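Local structure of abhydrolase domain-containing protein (Exiguobacterium antarcticum, 5H3H) at residues B[101-106]-B[117-122]. The protein is an esterase of the alpha/beta hydrolase fold that probably hydrolyses carboxylic esters and may also act as a perhydrolase. Sequence-based numbering, arbitrary orientation.
Sequences IALKYL and LILAGA
Flat groups take no part where Ala-102, Leu-103 and Leu-106 meet Leu-117 and Leu-119: the one aromatic ring here, Tyr-105, stays clear of the strand, with Ala-102 O lying in its plane at the edge and its side chain packing on Ile-82 of helix 71-85. What joins helix and strand is aliphatic throughout. Leu-117 holds its CG anti to the backbone N (chi1 178°), which carries CG toward the helix, where both methyls make contact. One of them, CD1, meets Ala-102 CB at 4.0 Å and also lies near Leu-106 CD2; the other, CD2, sits between Leu-106 CD2 at 3.8 Å and Leu-103 CD2 at 3.9 Å. Leu-106 is modelled nearly eclipsed about its second torsion (1°), so the placing of its methyls is less certain. Leu-103 straddles two strand residues, crossing both at about a right angle: its other methyl, CD1, reaches Leu-119 CD1 at 4.0 Å, and its CG sits by Leu-119 CD2. With an alanine at Leu-103, Leu-119 is likely to lose its packing partner on the helix, and Leu-117 CD2 one of its two. Ala-102, with just a methyl, also touches Leu-92 of strand 90-95, and Ile-118 points off to the other side of the sheet. The axes of the two segments come within 9.7 Å at 149°, roughly antiparallel, as expected when a helix leads the chain back between parallel strands. Helix 97-109 starts at what looks like the nucleophile elbow around Ser-96, and this leucine layer seats it on strand 114-120, closing the beta-alpha-beta crossover 90-95, 97-109, 114-120 at the heart of the alpha/beta hydrolase fold.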
# COMPACT_ATOMS: atom_id res chain seq x y z
N ILE B 101 -2.58 13.56 6.14
CA ILE B 101 -2.92 13.10 4.77
C ILE B 101 -1.72 12.40 4.12
O ILE B 101 -1.89 11.40 3.41
CB ILE B 101 -3.45 14.26 3.92
CG1 ILE B 101 -4.77 14.82 4.52
CG2 ILE B 101 -3.63 13.84 2.45
CD1 ILE B 101 -5.16 16.17 3.98
N ALA B 102 -0.53 12.95 4.30
CA ALA B 102 0.67 12.30 3.80
C ALA B 102 0.84 10.85 4.30
O ALA B 102 1.13 9.98 3.51
CB ALA B 102 1.89 13.11 4.17
N LEU B 103 0.66 10.61 5.59
CA LEU B 103 0.68 9.26 6.19
C LEU B 103 -0.37 8.31 5.58
O LEU B 103 -0.05 7.15 5.20
CB LEU B 103 0.54 9.32 7.72
CG LEU B 103 1.77 9.92 8.40
CD1 LEU B 103 1.48 10.48 9.79
CD2 LEU B 103 2.90 8.91 8.52
N LYS B 104 -1.61 8.81 5.48
CA LYS B 104 -2.72 8.03 4.97
C LYS B 104 -2.45 7.63 3.51
O LYS B 104 -2.81 6.51 3.10
CB LYS B 104 -4.02 8.85 5.01
CG LYS B 104 -5.31 8.08 4.79
CD LYS B 104 -5.44 6.89 5.72
CE LYS B 104 -6.88 6.65 6.16
NZ LYS B 104 -6.83 5.88 7.45
N TYR B 105 -1.88 8.57 2.76
CA TYR B 105 -1.50 8.33 1.40
C TYR B 105 -0.48 7.22 1.32
O TYR B 105 -0.57 6.31 0.42
CB TYR B 105 -0.87 9.56 0.79
CG TYR B 105 -0.06 9.18 -0.45
CD1 TYR B 105 -0.69 8.82 -1.65
CD2 TYR B 105 1.33 9.11 -0.38
CE1 TYR B 105 0.06 8.46 -2.78
CE2 TYR B 105 2.07 8.75 -1.47
CZ TYR B 105 1.44 8.37 -2.67
OH TYR B 105 2.20 7.97 -3.76
N LEU B 106 0.51 7.28 2.21
CA LEU B 106 1.52 6.16 2.25
C LEU B 106 0.90 4.80 2.62
O LEU B 106 1.26 3.78 2.01
CB LEU B 106 2.67 6.47 3.17
CG LEU B 106 3.98 7.12 2.72
CD1 LEU B 106 4.16 7.52 1.26
CD2 LEU B 106 4.39 8.23 3.67
N LEU B 117 9.79 11.33 3.57
CA LEU B 117 8.65 11.97 4.18
C LEU B 117 9.11 13.02 5.18
O LEU B 117 9.99 12.76 5.98
CB LEU B 117 7.88 10.89 4.96
CG LEU B 117 6.65 11.36 5.73
CD1 LEU B 117 5.69 12.01 4.75
CD2 LEU B 117 5.94 10.28 6.53
N ILE B 118 8.48 14.18 5.18
CA ILE B 118 8.72 15.19 6.18
C ILE B 118 7.37 15.46 6.79
O ILE B 118 6.40 15.61 6.05
CB ILE B 118 9.27 16.49 5.59
CG1 ILE B 118 10.56 16.20 4.81
CG2 ILE B 118 9.48 17.54 6.70
CD1 ILE B 118 10.94 17.26 3.80
N LEU B 119 7.32 15.47 8.11
CA LEU B 119 6.08 15.72 8.81
C LEU B 119 6.36 16.97 9.64
O LEU B 119 7.18 16.91 10.50
CB LEU B 119 5.73 14.53 9.71
CG LEU B 119 5.24 13.21 9.11
CD1 LEU B 119 5.08 12.17 10.19
CD2 LEU B 119 3.90 13.41 8.45
N ALA B 120 5.67 18.09 9.37
CA ALA B 120 6.00 19.42 9.90
C ALA B 120 4.80 19.88 10.70
O ALA B 120 3.76 20.06 10.16
CB ALA B 120 6.29 20.42 8.78
N GLY B 121 4.93 19.97 12.04
CA GLY B 121 3.81 20.31 12.89
C GLY B 121 2.60 19.41 12.68
O GLY B 121 1.48 19.86 12.77
N ALA B 122 2.79 18.14 12.33
CA ALA B 122 1.72 17.32 11.80
C ALA B 122 0.61 17.00 12.82
O ALA B 122 0.88 16.76 14.01
CB ALA B 122 2.29 16.02 11.25